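Local coordinates for protein VP1 (PDB 4PCH) that forms the pentameric building block of the polyomavirus capsid and probably mediates attachment of the virion to host-cell receptors, at residues N39-D51 with Y248-R260. Residues are numbered along the deposited sequence; the frame is centred on the assembly and turned at random.
Sequences NFQSRGLPYTMSD and YSNQRTVQAGYGR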
# COMPACT_ATOMS: atom_id res chain seq x y z
N ASN B 39 -9.23 -12.68 30.63
CA ASN B 39 -7.90 -13.11 31.00
C ASN B 39 -7.03 -12.07 30.38
O ASN B 39 -6.62 -12.22 29.21
CB ASN B 39 -7.61 -14.51 30.44
CG ASN B 39 -6.16 -14.96 30.69
OD1 ASN B 39 -5.54 -14.56 31.67
ND2 ASN B 39 -5.62 -15.78 29.77
N PHE B 40 -6.81 -10.97 31.11
CA PHE B 40 -6.24 -9.83 30.39
C PHE B 40 -4.75 -9.98 30.38
O PHE B 40 -4.08 -9.85 31.42
CB PHE B 40 -6.65 -8.48 30.93
CG PHE B 40 -8.14 -8.29 31.05
CD1 PHE B 40 -8.96 -8.39 29.93
CD2 PHE B 40 -8.72 -7.98 32.27
CE1 PHE B 40 -10.33 -8.21 30.04
CE2 PHE B 40 -10.10 -7.81 32.39
CZ PHE B 40 -10.90 -7.92 31.26
N GLN B 41 -4.25 -10.29 29.20
CA GLN B 41 -2.81 -10.42 28.95
C GLN B 41 -2.62 -10.14 27.47
O GLN B 41 -3.52 -10.43 26.67
CB GLN B 41 -2.31 -11.83 29.28
CG GLN B 41 -2.18 -12.14 30.76
CD GLN B 41 -0.79 -12.60 31.20
OE1 GLN B 41 -0.55 -13.81 31.42
NE2 GLN B 41 0.15 -11.63 31.34
N SER B 42 -1.47 -9.58 27.11
CA SER B 42 -1.19 -9.25 25.70
C SER B 42 -0.40 -10.31 24.93
O SER B 42 -0.24 -10.18 23.73
CB SER B 42 -0.49 -7.88 25.58
OG SER B 42 0.66 -7.83 26.38
N ARG B 43 0.11 -11.32 25.62
CA ARG B 43 0.61 -12.54 24.98
C ARG B 43 -0.09 -13.72 25.63
O ARG B 43 -0.26 -13.74 26.85
CB ARG B 43 2.10 -12.66 25.16
CG ARG B 43 2.88 -11.65 24.35
CD ARG B 43 4.36 -11.71 24.62
NE ARG B 43 5.06 -10.74 23.78
CZ ARG B 43 6.37 -10.74 23.52
NH1 ARG B 43 7.21 -11.62 24.08
NH2 ARG B 43 6.86 -9.79 22.73
N GLY B 44 -0.45 -14.69 24.81
CA GLY B 44 -1.11 -15.89 25.30
C GLY B 44 -0.12 -16.89 25.82
O GLY B 44 1.10 -16.64 25.86
N LEU B 45 -0.64 -18.02 26.27
CA LEU B 45 0.19 -19.20 26.52
C LEU B 45 0.67 -19.65 25.15
O LEU B 45 0.13 -19.20 24.13
CB LEU B 45 -0.63 -20.32 27.13
CG LEU B 45 -1.28 -20.00 28.47
CD1 LEU B 45 -2.20 -21.13 28.89
CD2 LEU B 45 -0.23 -19.76 29.52
N PRO B 46 1.69 -20.52 25.09
CA PRO B 46 2.16 -21.01 23.79
C PRO B 46 1.01 -21.58 23.01
O PRO B 46 0.17 -22.32 23.57
CB PRO B 46 3.18 -22.11 24.18
CG PRO B 46 3.70 -21.65 25.50
CD PRO B 46 2.50 -21.05 26.19
N TYR B 47 0.93 -21.21 21.74
CA TYR B 47 -0.25 -21.51 20.92
C TYR B 47 -0.31 -23.01 20.55
O TYR B 47 -1.41 -23.57 20.40
CB TYR B 47 -0.27 -20.62 19.68
CG TYR B 47 -1.50 -20.81 18.85
CD1 TYR B 47 -2.68 -20.12 19.12
CD2 TYR B 47 -1.52 -21.74 17.83
CE1 TYR B 47 -3.82 -20.32 18.38
CE2 TYR B 47 -2.67 -21.95 17.08
CZ TYR B 47 -3.82 -21.23 17.35
OH TYR B 47 -4.95 -21.52 16.60
N THR B 48 0.88 -23.62 20.48
CA THR B 48 1.14 -24.99 20.04
C THR B 48 1.04 -25.10 18.51
O THR B 48 0.40 -24.27 17.84
CB THR B 48 0.21 -26.08 20.64
OG1 THR B 48 -1.05 -26.07 19.94
CG2 THR B 48 -0.01 -25.89 22.16
N MET B 49 1.67 -26.13 17.97
CA MET B 49 1.53 -26.51 16.56
C MET B 49 0.45 -27.59 16.37
O MET B 49 0.44 -28.29 15.36
CB MET B 49 2.87 -26.99 16.01
CG MET B 49 4.00 -25.96 16.10
SD MET B 49 3.74 -24.46 15.16
CE MET B 49 3.35 -23.25 16.43
N SER B 50 -0.49 -27.69 17.32
CA SER B 50 -1.48 -28.79 17.35
C SER B 50 -2.75 -28.43 16.56
O SER B 50 -2.90 -27.31 16.08
CB SER B 50 -1.86 -29.10 18.81
OG SER B 50 -2.77 -28.10 19.32
N ASP B 51 -3.68 -29.37 16.49
CA ASP B 51 -4.98 -29.17 15.83
C ASP B 51 -6.07 -28.60 16.74
O ASP B 51 -7.24 -28.67 16.37
CB ASP B 51 -5.47 -30.48 15.22
CG ASP B 51 -5.66 -31.59 16.26
OD1 ASP B 51 -5.46 -31.29 17.46
OD2 ASP B 51 -5.98 -32.72 15.89
N TYR B 248 11.96 -24.70 18.42
CA TYR B 248 11.35 -23.75 19.33
C TYR B 248 9.91 -23.39 18.98
O TYR B 248 9.34 -22.43 19.52
CB TYR B 248 12.22 -22.48 19.44
CG TYR B 248 13.69 -22.84 19.44
CD1 TYR B 248 14.25 -23.50 20.51
CD2 TYR B 248 14.50 -22.57 18.33
CE1 TYR B 248 15.59 -23.89 20.49
CE2 TYR B 248 15.83 -22.95 18.31
CZ TYR B 248 16.37 -23.60 19.40
OH TYR B 248 17.69 -23.98 19.39
N SER B 249 9.29 -24.19 18.12
CA SER B 249 7.93 -23.92 17.70
C SER B 249 6.95 -24.05 18.86
O SER B 249 5.89 -23.44 18.85
CB SER B 249 7.50 -24.85 16.56
OG SER B 249 7.57 -26.20 16.92
N ASN B 250 7.33 -24.86 19.87
CA ASN B 250 6.46 -25.02 21.04
C ASN B 250 6.47 -23.81 21.99
O ASN B 250 5.75 -23.83 23.02
CB ASN B 250 6.77 -26.31 21.80
CG ASN B 250 8.11 -26.28 22.52
OD1 ASN B 250 8.91 -25.36 22.36
ND2 ASN B 250 8.39 -27.33 23.30
N GLN B 251 7.25 -22.78 21.66
CA GLN B 251 7.22 -21.51 22.41
C GLN B 251 6.52 -20.35 21.67
O GLN B 251 6.25 -19.31 22.28
CB GLN B 251 8.62 -21.08 22.82
CG GLN B 251 9.29 -22.05 23.79
CD GLN B 251 10.73 -21.66 24.09
OE1 GLN B 251 11.28 -20.77 23.47
NE2 GLN B 251 11.34 -22.36 25.06
N ARG B 252 6.16 -20.54 20.40
CA ARG B 252 5.53 -19.46 19.65
C ARG B 252 4.20 -19.11 20.31
O ARG B 252 3.41 -20.01 20.68
CB ARG B 252 5.31 -19.84 18.18
CG ARG B 252 6.56 -20.15 17.38
CD ARG B 252 7.38 -18.91 17.10
NE ARG B 252 6.72 -18.06 16.09
CZ ARG B 252 7.15 -16.84 15.78
NH1 ARG B 252 8.23 -16.35 16.38
NH2 ARG B 252 6.48 -16.11 14.89
N THR B 253 3.98 -17.81 20.46
CA THR B 253 2.90 -17.26 21.23
C THR B 253 2.19 -16.17 20.44
O THR B 253 2.82 -15.43 19.70
CB THR B 253 3.54 -16.70 22.51
OG1 THR B 253 4.00 -17.81 23.32
CG2 THR B 253 2.61 -15.89 23.26
N VAL B 254 0.88 -16.03 20.60
CA VAL B 254 0.18 -14.91 19.98
C VAL B 254 0.50 -13.59 20.67
O VAL B 254 0.46 -13.48 21.90
CB VAL B 254 -1.34 -15.15 19.98
CG1 VAL B 254 -2.07 -13.93 19.47
CG2 VAL B 254 -1.65 -16.38 19.15
N GLN B 255 0.81 -12.58 19.85
CA GLN B 255 0.99 -11.20 20.31
C GLN B 255 -0.24 -10.41 20.00
O GLN B 255 -0.60 -10.24 18.83
CB GLN B 255 2.19 -10.53 19.62
CG GLN B 255 2.39 -9.06 19.97
CD GLN B 255 2.91 -8.88 21.37
OE1 GLN B 255 4.09 -9.24 21.68
NE2 GLN B 255 2.07 -8.36 22.25
N ALA B 256 -0.88 -9.90 21.05
CA ALA B 256 -2.01 -9.00 20.87
C ALA B 256 -1.60 -7.56 21.11
O ALA B 256 -0.52 -7.27 21.62
CB ALA B 256 -3.14 -9.39 21.82
N GLY B 257 -2.46 -6.63 20.72
CA GLY B 257 -2.28 -5.23 21.15
C GLY B 257 -2.30 -5.13 22.66
O GLY B 257 -2.81 -6.01 23.34
N TYR B 258 -1.73 -4.05 23.19
CA TYR B 258 -1.74 -3.80 24.61
C TYR B 258 -3.10 -3.35 25.12
O TYR B 258 -3.38 -3.36 26.32
CB TYR B 258 -0.75 -2.69 24.90
CG TYR B 258 0.70 -3.00 24.62
CD1 TYR B 258 1.18 -4.32 24.60
CD2 TYR B 258 1.61 -1.97 24.51
CE1 TYR B 258 2.54 -4.57 24.42
CE2 TYR B 258 2.98 -2.21 24.37
CZ TYR B 258 3.43 -3.52 24.32
OH TYR B 258 4.79 -3.72 24.19
N GLY B 259 -3.90 -2.88 24.18
CA GLY B 259 -5.24 -2.36 24.47
C GLY B 259 -5.79 -1.68 23.23
O GLY B 259 -5.05 -1.38 22.28
N ARG B 260 -7.10 -1.45 23.21
CA ARG B 260 -7.74 -0.66 22.14
C ARG B 260 -8.57 0.44 22.78
O ARG B 260 -9.52 0.15 23.51
CB ARG B 260 -8.59 -1.46 21.14
CG ARG B 260 -9.26 -0.54 20.12
CD ARG B 260 -9.93 -1.28 18.97
NE ARG B 260 -8.94 -1.78 18.00
CZ ARG B 260 -8.44 -1.06 17.00
NH1 ARG B 260 -8.79 0.21 16.82
NH2 ARG B 260 -7.55 -1.59 16.16
O HOH W 1 2.97 -8.13 25.06
O HOH W 2 3.76 -17.62 26.04
O HOH W 3 -0.95 -17.69 22.24
O HOH W 4 3.63 -22.76 20.46
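In the jelly-roll of this VP1 subunit, the short strand 43-46 lies antiparallel along the beginning of the long strand 253-271, showing how a short, irregular strand can be held by few direct backbone bonds supplemented by water. Ala256 N donates to Ser42 O (2.8 Å), Gly44 N makes a longer bond to Val254 O, and past the corner at Leu45, Tyr47 N reaches Arg252 O at 3.0 Å. At the corner, Leu45 O does not reach Val254 N directly, and a water bridges the two.

Arg43 and Gln255 form the non-hydrogen-bonded pair, and their side chains meet on one face of the sheet. The bend of Gln255 at chi2 (73°) turns its amide towards the arginine, whose NE donates to Gln255 OE1 at 2.8 Å in a bent bond (142° at the hydrogen), with NH2 adding a weak one to the same oxygen; the two planes stand 65° apart. Ala256 O lies close to the amide plane of Gln255 and accepts from NE2 on a lone pair, at 2.9 Å, which fixes the amide's rotation and leaves OE1 to the arginine. A water joins the same NE2 to Ser42 OG, a hydroxyl also bonded to Asp153 O of a neighbouring subunit.

Tyr47 CD1 touches Val254 CG2, while the Tyr47 OH bonds to Glu172 of its own chain and to Ala99 N of a third subunit. Beyond it, the bent side chain of Met49 lies against Ser249, bringing Met49 CE to 3.5 Å from Ser249 O.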